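Long-range contacts in flagellar brake protein YcgR (Escherichia coli K-12, PDB 5Y6G), which acts as a c-di-GMP-dependent flagellar brake that binds motor components and slows swimming and swarming, the PilZ domain described here binding the c-di-GMP: residues A[21-26]-A[50-55]; A[56-61]-A[75-80]; A[81-86]-A[93-98]. All coordinates share one frame; numbering follows the deposited sequence.

Contact 1. Residues A[21-26]-A[50-55]; sequences TKLADN and PAELQE
E52 reaches across from the 50-55 loop to the turn at A24 and D25, and takes part in three of the four residue pairs of the contact. From the backbone, CB is directed at the turn and CG stands anti to the backbone N (chi1 -176°), which sends the chain toward the turn. A bend at chi2 then brings the carboxylate up against A24 and D25. Its carbon CD comes within 4.1 Å of A24 CB, and the two oxygens part beyond it. E52 OE2 rests on the methyl of A24, 3.6 Å from CB. E52 OE1 goes to D25, where it takes a weak hydrogen bond from the D25 backbone N, 3.4 Å long and bent to 130° at the hydrogen. The same oxygen lies 3.2 Å from D25 CG, so the acid groups are close: D25 OD1 and E52 OE1 are 3.4 Å apart with no hydrogen bond between them. The side chains slide past each other in opposite directions, their carboxylate planes 85° apart. D25 has a stronger partner in S27, whose OG is hydrogen-bonded to D25 OD2. The turn that presents these groups is a type I beta turn from L23 to N26, closed by N26 N to L23 O; K22 NZ grips N26 O at 3.0 Å, from above the carbonyl plane. Deeper in, L23 CD1 meets P50 CG at 4.4 Å, while L23 also packs on F59 and P50 on L29 and L45. The chemistry is therefore mixed: an apolar base joins the turn after strand 18-22 to the loop before strand 58-65, while beside it a single weak bond accompanies two like charges, probably adding little net attraction.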
loop_
_atom_site.group_PDB
_atom_site.type_symbol
_atom_site.label_atom_id
_atom_site.label_comp_id
_atom_site.label_asym_id
_atom_site.label_seq_id
_atom_site.Cartn_x
_atom_site.Cartn_y
_atom_site.Cartn_z
ATOM N N THR A 21 5.278 1.271 -9.707
ATOM C CA THR A 21 4.842 2.286 -10.654
ATOM C C THR A 21 6.078 2.997 -11.184
ATOM O O THR A 21 7.157 2.930 -10.588
ATOM C CB THR A 21 3.865 3.279 -10.010
ATOM O OG1 THR A 21 3.436 4.239 -10.984
ATOM C CG2 THR A 21 4.523 4.005 -8.844
ATOM N N LYS A 22 5.916 3.663 -12.321
ATOM C CA LYS A 22 7.020 4.353 -12.973
ATOM C C LYS A 22 7.034 5.825 -12.580
ATOM O O LYS A 22 5.988 6.436 -12.344
ATOM C CB LYS A 22 6.929 4.216 -14.494
ATOM C CG LYS A 22 6.974 2.782 -14.992
ATOM C CD LYS A 22 6.952 2.723 -16.511
ATOM C CE LYS A 22 8.192 3.366 -17.106
ATOM N NZ LYS A 22 9.430 2.642 -16.709
ATOM N N LEU A 23 8.235 6.385 -12.503
ATOM C CA LEU A 23 8.427 7.787 -12.170
ATOM C C LEU A 23 8.700 8.594 -13.435
ATOM O O LEU A 23 8.878 8.052 -14.527
ATOM C CB LEU A 23 9.574 7.949 -11.168
ATOM C CG LEU A 23 9.405 7.258 -9.813
ATOM C CD1 LEU A 23 10.559 7.613 -8.887
ATOM C CD2 LEU A 23 8.081 7.642 -9.178
ATOM N N ALA A 24 8.732 9.919 -13.273
ATOM C CA ALA A 24 8.951 10.791 -14.423
ATOM C C ALA A 24 10.315 10.560 -15.059
ATOM O O ALA A 24 10.483 10.788 -16.263
ATOM C CB ALA A 24 8.796 12.253 -14.016
ATOM N N ASP A 25 11.294 10.104 -14.282
ATOM C CA ASP A 25 12.609 9.782 -14.816
ATOM C C ASP A 25 12.660 8.395 -15.448
ATOM O O ASP A 25 13.741 7.956 -15.854
ATOM C CB ASP A 25 13.667 9.914 -13.713
ATOM C CG ASP A 25 13.504 8.882 -12.612
ATOM O OD1 ASP A 25 14.361 8.845 -11.705
ATOM O OD2 ASP A 25 12.531 8.100 -12.661
ATOM N N ASN A 26 11.518 7.711 -15.535
ATOM C CA ASN A 26 11.344 6.400 -16.163
ATOM C C ASN A 26 11.875 5.264 -15.296
ATOM O O ASN A 26 11.905 4.112 -15.756
ATOM C CB ASN A 26 11.994 6.334 -17.548
ATOM C CG ASN A 26 11.184 5.510 -18.527
ATOM O OD1 ASN A 26 9.990 5.289 -18.330
ATOM N ND2 ASN A 26 11.829 5.053 -19.591
ATOM N N PRO A 50 13.585 8.182 -2.982
ATOM C CA PRO A 50 14.299 8.937 -4.015
ATOM C C PRO A 50 13.904 10.403 -3.967
ATOM O O PRO A 50 12.797 10.758 -3.553
ATOM C CB PRO A 50 13.849 8.271 -5.322
ATOM C CG PRO A 50 12.560 7.582 -4.977
ATOM C CD PRO A 50 12.706 7.147 -3.551
ATOM N N ALA A 51 14.834 11.266 -4.384
ATOM C CA ALA A 51 14.565 12.701 -4.358
ATOM C C ALA A 51 13.328 13.049 -5.179
ATOM O O ALA A 51 12.572 13.960 -4.823
ATOM C CB ALA A 51 15.783 13.474 -4.865
ATOM N N GLU A 52 13.101 12.328 -6.279
ATOM C CA GLU A 52 11.931 12.598 -7.110
ATOM C C GLU A 52 10.637 12.429 -6.323
ATOM O O GLU A 52 9.703 13.227 -6.469
ATOM C CB GLU A 52 11.935 11.679 -8.332
ATOM C CG GLU A 52 10.801 11.955 -9.301
ATOM C CD GLU A 52 11.292 12.182 -10.716
ATOM O OE1 GLU A 52 12.064 11.342 -11.223
ATOM O OE2 GLU A 52 10.916 13.211 -11.314
ATOM N N LEU A 53 10.565 11.400 -5.483
ATOM C CA LEU A 53 9.335 11.103 -4.760
ATOM C C LEU A 53 9.044 12.189 -3.732
ATOM O O LEU A 53 9.911 12.551 -2.930
ATOM C CB LEU A 53 9.442 9.739 -4.078
ATOM C CG LEU A 53 8.166 9.144 -3.475
ATOM C CD1 LEU A 53 7.145 8.836 -4.557
ATOM C CD2 LEU A 53 8.487 7.894 -2.675
ATOM N N GLN A 54 7.821 12.709 -3.756
ATOM C CA GLN A 54 7.383 13.694 -2.775
ATOM C C GLN A 54 5.866 13.811 -2.855
ATOM O O GLN A 54 5.234 13.343 -3.806
ATOM C CB GLN A 54 8.050 15.054 -2.986
ATOM C CG GLN A 54 7.867 15.637 -4.374
ATOM C CD GLN A 54 8.398 17.053 -4.475
ATOM O OE1 GLN A 54 8.077 17.909 -3.649
ATOM N NE2 GLN A 54 9.219 17.307 -5.486
ATOM N N GLU A 55 5.293 14.446 -1.837
ATOM C CA GLU A 55 3.847 14.540 -1.719
ATOM C C GLU A 55 3.278 15.451 -2.801
ATOM O O GLU A 55 3.896 16.440 -3.204
ATOM C CB GLU A 55 3.469 15.053 -0.331
ATOM C CG GLU A 55 4.304 14.437 0.787
ATOM C CD GLU A 55 3.983 15.014 2.153
ATOM O OE1 GLU A 55 4.502 14.482 3.158
ATOM O OE2 GLU A 55 3.215 15.998 2.223
#

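Contact 2. Residues A[56-61]-A[75-80]; sequences GMRFAQ and DAQLIS. With C2E (9,9'-[(2R,3R,3aS,5S,7aR,9R,10R,10aS,12S,14aR)-3,5,10,12-tetrahydroxy-5,12-dioxidooctahydro-2H,7H-difuro[3,2-d:3',2'-j][1,3,7,9,2,8]tetraoxadiphosphacyclododecine-2,9-diyl]bis(2-amino-1,9-dihydro-6H-purin-6-one)), chain B.
D75 OD2 is gripped twice by Q61: by the backbone N at 2.7 Å, nearly head-on to the C-O bond, and by the side-chain NE2, also at 2.7 Å but from 53° above the carboxylate plane. To do this the Q61 chain bends back at chi2 (-59°), closing on an acid whose other oxygen, OD1, is hydrogen-bonded to N105. Farther along, R58 NH1 donates to Q77 OE1 at 2.8 Å. The acceptor lies in the guanidinium plane, and the two side chains run alongside each other in the same direction with their flat groups 45° apart. The backbones pair as antiparallel strands. F59 and A76 form the hydrogen-bonded pair, F59 N reaching A76 O at 2.7 Å, and R58 faces Q77 as the non-hydrogen-bonded pair. L78 continues the pairing, its N bonded to M57 O and its O taking G56 N at 2.9 Å. On the sheet face away from R58 and Q77, the F59 ring turns its edge to L78, F59 CE2 lying 3.8 Å from L78 CB; L23 and L53 pack on this apolar side. I79 and S80 approach one c-di-GMP guanine, I79 CG2 lying 3.6 Å from the ligand's N2. This is a beta hairpin of strands 58-65 and 71-87, one piece of the antiparallel beta barrel characteristic of PilZ domains, strand 71-87 carrying, just beyond this pairing, a classic beta bulge of I79 and S80 against S100 of strand 93-104 that lies at the c-di-GMP pocket.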
loop_
_atom_site.group_PDB
_atom_site.type_symbol
_atom_site.label_atom_id
_atom_site.label_comp_id
_atom_site.label_asym_id
_atom_site.label_seq_id
_atom_site.Cartn_x
_atom_site.Cartn_y
_atom_site.Cartn_z
ATOM N N GLY A 56 2.081 15.104 -3.271
ATOM C CA GLY A 56 1.429 15.797 -4.357
ATOM C C GLY A 56 1.534 15.099 -5.697
ATOM O O GLY A 56 0.778 15.435 -6.617
ATOM N N MET A 57 2.450 14.144 -5.833
ATOM C CA MET A 57 2.571 13.412 -7.086
ATOM C C MET A 57 1.317 12.587 -7.343
ATOM O O MET A 57 0.690 12.070 -6.414
ATOM C CB MET A 57 3.804 12.510 -7.052
ATOM C CG MET A 57 5.118 13.270 -7.016
ATOM S SD MET A 57 6.554 12.187 -6.877
ATOM C CE MET A 57 6.408 11.202 -8.368
ATOM N N ARG A 58 0.946 12.475 -8.615
ATOM C CA ARG A 58 -0.201 11.686 -9.034
ATOM C C ARG A 58 0.282 10.543 -9.913
ATOM O O ARG A 58 1.138 10.735 -10.781
ATOM C CB ARG A 58 -1.223 12.546 -9.788
ATOM C CG ARG A 58 -1.556 13.851 -9.083
ATOM C CD ARG A 58 -2.959 14.325 -9.422
ATOM N NE ARG A 58 -2.966 15.641 -10.054
ATOM C CZ ARG A 58 -2.983 16.791 -9.388
ATOM N NH1 ARG A 58 -2.988 16.794 -8.062
ATOM N NH2 ARG A 58 -2.992 17.941 -10.049
ATOM N N PHE A 59 -0.264 9.352 -9.680
ATOM C CA PHE A 59 0.192 8.140 -10.344
ATOM C C PHE A 59 -0.955 7.510 -11.116
ATOM O O PHE A 59 -2.087 7.453 -10.623
ATOM C CB PHE A 59 0.761 7.142 -9.332
ATOM C CG PHE A 59 1.969 7.649 -8.596
ATOM C CD1 PHE A 59 3.244 7.434 -9.093
ATOM C CD2 PHE A 59 1.829 8.347 -7.407
ATOM C CE1 PHE A 59 4.356 7.902 -8.416
ATOM C CE2 PHE A 59 2.936 8.815 -6.726
ATOM C CZ PHE A 59 4.202 8.593 -7.231
ATOM N N ALA A 60 -0.656 7.030 -12.321
ATOM C CA ALA A 60 -1.630 6.357 -13.168
ATOM C C ALA A 60 -1.418 4.851 -13.104
ATOM O O ALA A 60 -0.328 4.359 -13.411
ATOM C CB ALA A 60 -1.523 6.841 -14.614
ATOM N N GLN A 61 -2.458 4.127 -12.697
ATOM C CA GLN A 61 -2.481 2.667 -12.740
ATOM C C GLN A 61 -1.275 2.064 -12.018
ATOM O O GLN A 61 -0.425 1.395 -12.609
ATOM C CB GLN A 61 -2.558 2.173 -14.186
ATOM C CG GLN A 61 -3.759 2.698 -14.957
ATOM C CD GLN A 61 -5.085 2.314 -14.319
ATOM O OE1 GLN A 61 -5.520 1.166 -14.406
ATOM N NE2 GLN A 61 -5.734 3.279 -13.676
ATOM N N ASP A 75 -5.290 4.327 -10.092
ATOM C CA ASP A 75 -4.777 5.682 -10.008
ATOM C C ASP A 75 -4.797 6.138 -8.555
ATOM O O ASP A 75 -5.680 5.763 -7.775
ATOM C CB ASP A 75 -5.598 6.635 -10.881
ATOM C CG ASP A 75 -5.696 6.171 -12.322
ATOM O OD1 ASP A 75 -6.774 6.342 -12.932
ATOM O OD2 ASP A 75 -4.701 5.617 -12.837
ATOM N N ALA A 76 -3.803 6.940 -8.185
ATOM C CA ALA A 76 -3.710 7.407 -6.809
ATOM C C ALA A 76 -2.861 8.666 -6.757
ATOM O O ALA A 76 -2.038 8.921 -7.638
ATOM C CB ALA A 76 -3.127 6.329 -5.888
ATOM N N GLN A 77 -3.079 9.449 -5.705
ATOM C CA GLN A 77 -2.271 10.621 -5.402
ATOM C C GLN A 77 -1.500 10.368 -4.117
ATOM O O GLN A 77 -2.088 9.980 -3.102
ATOM C CB GLN A 77 -3.138 11.876 -5.255
ATOM C CG GLN A 77 -2.365 13.102 -4.777
ATOM C CD GLN A 77 -3.190 14.375 -4.836
ATOM O OE1 GLN A 77 -3.028 15.187 -5.745
ATOM N NE2 GLN A 77 -4.075 14.558 -3.861
ATOM N N LEU A 78 -0.190 10.582 -4.164
ATOM C CA LEU A 78 0.636 10.481 -2.968
ATOM C C LEU A 78 0.320 11.650 -2.043
ATOM O O LEU A 78 0.642 12.802 -2.351
ATOM C CB LEU A 78 2.112 10.464 -3.349
ATOM C CG LEU A 78 3.072 10.422 -2.161
ATOM C CD1 LEU A 78 2.764 9.226 -1.275
ATOM C CD2 LEU A 78 4.510 10.378 -2.648
ATOM N N ILE A 79 -0.309 11.358 -0.906
ATOM C CA ILE A 79 -0.748 12.406 0.009
ATOM C C ILE A 79 0.305 12.748 1.060
ATOM O O ILE A 79 0.442 13.918 1.434
ATOM C CB ILE A 79 -2.072 12.002 0.683
ATOM C CG1 ILE A 79 -3.189 11.900 -0.354
ATOM C CG2 ILE A 79 -2.447 12.998 1.765
ATOM C CD1 ILE A 79 -3.411 13.180 -1.127
ATOM N N SER A 80 1.054 11.765 1.554
ATOM C CA SER A 80 1.983 12.034 2.643
ATOM C C SER A 80 3.091 10.992 2.659
ATOM O O SER A 80 2.847 9.808 2.411
ATOM C CB SER A 80 1.256 12.045 3.993
ATOM O OG SER A 80 2.109 12.505 5.024
HETATM P P1 C2E B . -0.966 4.466 10.817
HETATM O O2P C2E B . -2.494 4.226 10.393
HETATM O O1P C2E B . -0.171 3.241 10.552
HETATM O "O5'" C2E B . -0.353 5.710 10.007
HETATM C "C5'" C2E B . 1.011 6.096 10.137
HETATM C "C4'" C2E B . 1.252 7.473 9.511
HETATM O "O4'" C2E B . 0.844 7.489 8.139
HETATM C "C3'" C2E B . 0.408 8.561 10.190
HETATM O "O3'" C2E B . 1.003 9.036 11.398
HETATM C "C2'" C2E B . 0.402 9.641 9.098
HETATM O "O2'" C2E B . 1.605 10.411 9.113
HETATM C "C1'" C2E B . 0.328 8.792 7.823
HETATM N N9 C2E B . -1.072 8.710 7.409
HETATM C C8 C2E B . -1.909 7.644 7.572
HETATM N N7 C2E B . -3.077 7.930 7.081
HETATM C C5 C2E B . -3.062 9.187 6.576
HETATM C C6 C2E B . -4.027 10.000 5.940
HETATM O O6 C2E B . -5.161 9.591 5.745
HETATM N N1 C2E B . -3.659 11.242 5.555
HETATM C C2 C2E B . -2.390 11.688 5.780
HETATM N N2 C2E B . -2.049 12.955 5.375
HETATM N N3 C2E B . -1.484 10.941 6.373
HETATM C C4 C2E B . -1.778 9.700 6.782
HETATM P P11 C2E B . 0.128 9.697 12.574
HETATM O O21 C2E B . -0.863 10.796 11.940
HETATM O O11 C2E B . 1.039 10.335 13.551
HETATM O O5A C2E B . -0.745 8.556 13.301
HETATM C C5A C2E B . -0.128 7.490 14.014
HETATM C C4A C2E B . -1.129 6.360 14.263
HETATM O O4A C2E B . -2.252 6.839 15.007
HETATM C C3A C2E B . -1.722 5.814 12.961
HETATM O O3A C2E B . -0.894 4.808 12.388
HETATM C C2A C2E B . -3.036 5.198 13.455
HETATM O O2A C2E B . -2.808 3.896 14.003
HETATM C C1A C2E B . -3.444 6.190 14.548
HETATM N N91 C2E B . -4.359 7.178 13.976
HETATM C C81 C2E B . -4.039 8.462 13.641
HETATM N N71 C2E B . -5.086 9.060 13.158
HETATM C C51 C2E B . -6.134 8.202 13.148
HETATM C C61 C2E B . -7.485 8.306 12.744
HETATM O O61 C2E B . -7.926 9.348 12.285
HETATM N N11 C2E B . -8.278 7.224 12.877
HETATM C C21 C2E B . -7.778 6.064 13.391
HETATM N N21 C2E B . -8.616 4.985 13.513
HETATM N N31 C2E B . -6.525 5.952 13.774
HETATM C C41 C2E B . -5.680 6.985 13.670
#

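Contact 3. Residues A[81-86]-A[93-98]; sequences ISERKV and TITTPR. With C2E (9,9'-[(2R,3R,3aS,5S,7aR,9R,10R,10aS,12S,14aR)-3,5,10,12-tetrahydroxy-5,12-dioxidooctahydro-2H,7H-difuro[3,2-d:3',2'-j][1,3,7,9,2,8]tetraoxadiphosphacyclododecine-2,9-diyl]bis(2-amino-1,9-dihydro-6H-purin-6-one)), chain B.
R98 and S82, paired across the strands on one sheet face, are placed by their torsions. R98 starts out with CG roughly opposite its backbone N (chi1 158°) and then bends at chi2 (66°), carrying the guanidinium away from S82 and over the ligand. S82 OG sits between its own N and carbonyl carbon (chi1 57°), which lays it 3.2 Å from R98 CG. The guanidinium then meets c-di-GMP in two ways: NH1 donates to the phosphate oxygen O1P at 3.2 Å, with O1P in the guanidinium plane, while the ribose O4' lies over the centre of one face. NH2 bonds to O6 of a second c-di-GMP. A water joins S82 OG to R98 O, donating to the latter at 2.9 Å. Beneath, the strands pair through S82 with R98, R84 with T96 and V86 with I94, each pair bonded in both directions; R98 N to S82 O, at 2.7 Å, is the shortest of these bonds. P97, which has no N-H to offer, falls in a non-hydrogen-bonded pair with E83. On the face that carries E83, K85, T95 and P97, T95 is shared, its CG2 lying 3.6 Å from E83 OE2 and its OG1 3.5 Å from K85 CG. A leucine in place of R98 lacks these N-H donors and would probably leave the phosphate charge less compensated and the two ligands without this link. The chemistry thus implies that one positively charged group, rooted in a regular hairpin, ties a phosphate of one c-di-GMP to a guanine of the second and would partly offset the phosphate charge.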
loop_
_atom_site.group_PDB
_atom_site.type_symbol
_atom_site.label_atom_id
_atom_site.label_comp_id
_atom_site.label_asym_id
_atom_site.label_seq_id
_atom_site.Cartn_x
_atom_site.Cartn_y
_atom_site.Cartn_z
ATOM N N ILE A 81 4.308 11.446 2.951
ATOM C CA ILE A 81 5.450 10.576 3.207
ATOM C C ILE A 81 5.805 10.712 4.681
ATOM O O ILE A 81 6.168 11.801 5.141
ATOM C CB ILE A 81 6.654 10.928 2.321
ATOM C CG1 ILE A 81 6.272 10.877 0.840
ATOM C CG2 ILE A 81 7.819 9.985 2.602
ATOM C CD1 ILE A 81 7.396 11.284 -0.088
ATOM N N SER A 82 5.693 9.613 5.424
ATOM C CA SER A 82 6.013 9.640 6.846
ATOM C C SER A 82 7.078 8.602 7.176
ATOM O O SER A 82 7.638 7.969 6.276
ATOM C CB SER A 82 4.753 9.409 7.685
ATOM O OG SER A 82 4.129 8.183 7.344
ATOM N N GLU A 83 7.367 8.425 8.461
ATOM C CA GLU A 83 8.405 7.513 8.918
ATOM C C GLU A 83 7.784 6.368 9.705
ATOM O O GLU A 83 7.030 6.600 10.655
ATOM C CB GLU A 83 9.432 8.244 9.785
ATOM C CG GLU A 83 10.240 9.291 9.044
ATOM C CD GLU A 83 11.334 9.884 9.905
ATOM O OE1 GLU A 83 11.093 10.089 11.113
ATOM O OE2 GLU A 83 12.440 10.130 9.377
ATOM N N ARG A 84 8.100 5.140 9.307
ATOM C CA ARG A 84 7.764 3.958 10.088
ATOM C C ARG A 84 9.019 3.453 10.782
ATOM O O ARG A 84 10.069 3.311 10.148
ATOM C CB ARG A 84 7.165 2.855 9.217
ATOM C CG ARG A 84 7.029 1.537 9.953
ATOM C CD ARG A 84 6.187 0.541 9.189
ATOM N NE ARG A 84 6.261 -0.785 9.794
ATOM C CZ ARG A 84 7.254 -1.643 9.586
ATOM N NH1 ARG A 84 8.263 -1.315 8.788
ATOM N NH2 ARG A 84 7.242 -2.827 10.179
ATOM N N LYS A 85 8.908 3.186 12.078
ATOM C CA LYS A 85 10.041 2.796 12.901
ATOM C C LYS A 85 9.762 1.455 13.561
ATOM O O LYS A 85 8.693 1.258 14.149
ATOM C CB LYS A 85 10.336 3.860 13.962
ATOM C CG LYS A 85 10.808 5.183 13.387
ATOM C CD LYS A 85 10.896 6.249 14.461
ATOM C CE LYS A 85 11.314 7.589 13.878
ATOM N NZ LYS A 85 11.215 8.682 14.883
ATOM N N VAL A 86 10.721 0.534 13.450
ATOM C CA VAL A 86 10.681 -0.741 14.149
ATOM C C VAL A 86 11.995 -0.902 14.900
ATOM O O VAL A 86 12.990 -0.233 14.613
ATOM C CB VAL A 86 10.459 -1.935 13.197
ATOM C CG1 VAL A 86 9.492 -1.558 12.090
ATOM C CG2 VAL A 86 11.784 -2.418 12.627
ATOM N N THR A 93 16.869 1.069 16.111
ATOM C CA THR A 93 15.663 1.643 15.532
ATOM C C THR A 93 15.899 1.903 14.049
ATOM O O THR A 93 16.790 2.675 13.682
ATOM C CB THR A 93 15.275 2.932 16.255
ATOM O OG1 THR A 93 16.303 3.913 16.074
ATOM C CG2 THR A 93 15.094 2.670 17.741
ATOM N N ILE A 94 15.101 1.259 13.202
ATOM C CA ILE A 94 15.245 1.348 11.753
ATOM C C ILE A 94 14.092 2.179 11.208
ATOM O O ILE A 94 12.920 1.830 11.395
ATOM C CB ILE A 94 15.281 -0.043 11.102
ATOM C CG1 ILE A 94 16.441 -0.858 11.674
ATOM C CG2 ILE A 94 15.401 0.079 9.588
ATOM C CD1 ILE A 94 17.776 -0.151 11.591
ATOM N N THR A 95 14.425 3.277 10.533
ATOM C CA THR A 95 13.440 4.147 9.904
ATOM C C THR A 95 13.361 3.856 8.411
ATOM O O THR A 95 14.385 3.667 7.748
ATOM C CB THR A 95 13.789 5.620 10.126
ATOM O OG1 THR A 95 13.740 5.922 11.527
ATOM C CG2 THR A 95 12.804 6.514 9.390
ATOM N N THR A 96 12.137 3.823 7.888
ATOM C CA THR A 96 11.894 3.591 6.472
ATOM C C THR A 96 10.667 4.387 6.055
ATOM O O THR A 96 9.762 4.598 6.871
ATOM C CB THR A 96 11.693 2.099 6.162
ATOM O OG1 THR A 96 10.712 1.547 7.049
ATOM C CG2 THR A 96 13.003 1.338 6.325
ATOM N N PRO A 97 10.607 4.836 4.801
ATOM C CA PRO A 97 9.526 5.746 4.396
ATOM C C PRO A 97 8.178 5.042 4.312
ATOM O O PRO A 97 8.065 3.933 3.785
ATOM C CB PRO A 97 9.975 6.244 3.015
ATOM C CG PRO A 97 11.425 5.860 2.898
ATOM C CD PRO A 97 11.591 4.633 3.727
ATOM N N ARG A 98 7.151 5.714 4.826
ATOM C CA ARG A 98 5.773 5.248 4.765
ATOM C C ARG A 98 4.991 6.145 3.817
ATOM O O ARG A 98 5.015 7.374 3.953
ATOM C CB ARG A 98 5.135 5.244 6.158
ATOM C CG ARG A 98 3.608 5.294 6.163
ATOM C CD ARG A 98 2.991 4.039 5.559
ATOM N NE ARG A 98 1.535 4.145 5.451
ATOM C CZ ARG A 98 0.697 3.968 6.467
ATOM N NH1 ARG A 98 1.171 3.686 7.673
ATOM N NH2 ARG A 98 -0.611 4.078 6.284
HETATM P P1 C2E B . -0.966 4.466 10.817
HETATM O O2P C2E B . -2.494 4.226 10.393
HETATM O O1P C2E B . -0.171 3.241 10.552
HETATM O "O5'" C2E B . -0.353 5.710 10.007
HETATM C "C5'" C2E B . 1.011 6.096 10.137
HETATM C "C4'" C2E B . 1.252 7.473 9.511
HETATM O "O4'" C2E B . 0.844 7.489 8.139
HETATM C "C3'" C2E B . 0.408 8.561 10.190
HETATM O "O3'" C2E B . 1.003 9.036 11.398
HETATM C "C2'" C2E B . 0.402 9.641 9.098
HETATM O "O2'" C2E B . 1.605 10.411 9.113
HETATM C "C1'" C2E B . 0.328 8.792 7.823
HETATM N N9 C2E B . -1.072 8.710 7.409
HETATM C C8 C2E B . -1.909 7.644 7.572
HETATM N N7 C2E B . -3.077 7.930 7.081
HETATM C C5 C2E B . -3.062 9.187 6.576
HETATM C C6 C2E B . -4.027 10.000 5.940
HETATM O O6 C2E B . -5.161 9.591 5.745
HETATM N N1 C2E B . -3.659 11.242 5.555
HETATM C C2 C2E B . -2.390 11.688 5.780
HETATM N N2 C2E B . -2.049 12.955 5.375
HETATM N N3 C2E B . -1.484 10.941 6.373
HETATM C C4 C2E B . -1.778 9.700 6.782
HETATM P P11 C2E B . 0.128 9.697 12.574
HETATM O O21 C2E B . -0.863 10.796 11.940
HETATM O O11 C2E B . 1.039 10.335 13.551
HETATM O O5A C2E B . -0.745 8.556 13.301
HETATM C C5A C2E B . -0.128 7.490 14.014
HETATM C C4A C2E B . -1.129 6.360 14.263
HETATM O O4A C2E B . -2.252 6.839 15.007
HETATM C C3A C2E B . -1.722 5.814 12.961
HETATM O O3A C2E B . -0.894 4.808 12.388
HETATM C C2A C2E B . -3.036 5.198 13.455
HETATM O O2A C2E B . -2.808 3.896 14.003
HETATM C C1A C2E B . -3.444 6.190 14.548
HETATM N N91 C2E B . -4.359 7.178 13.976
HETATM C C81 C2E B . -4.039 8.462 13.641
HETATM N N71 C2E B . -5.086 9.060 13.158
HETATM C C51 C2E B . -6.134 8.202 13.148
HETATM C C61 C2E B . -7.485 8.306 12.744
HETATM O O61 C2E B . -7.926 9.348 12.285
HETATM N N11 C2E B . -8.278 7.224 12.877
HETATM C C21 C2E B . -7.778 6.064 13.391
HETATM N N21 C2E B . -8.616 4.985 13.513
HETATM N N31 C2E B . -6.525 5.952 13.774
HETATM C C41 C2E B . -5.680 6.985 13.670
HETATM O O HOH W 1 2.580 8.410 5.023
#

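Overall arrangement
The three contacts follow one another in series along the PilZ domain and all reach the same curled antiparallel sheet. Contact 1 is a surface contact, its centre about 11 Å from that of contact 2; they touch directly where Q54 O packs on L78 CD2. Contacts 2 and 3, with centres about 20 Å apart, share strand 71-87, which pairs with strand 93-104 at both contacts and, around 75-78, also with strand 58-65 on its other edge. Contacts 1 and 3 lie about 19 Å apart between centres, yet E55 OE1 probably bonds to I81 N. Strand 71-87 thus connects the region of the surface loops to the c-di-GMP site, which contacts 2 and 3 both touch.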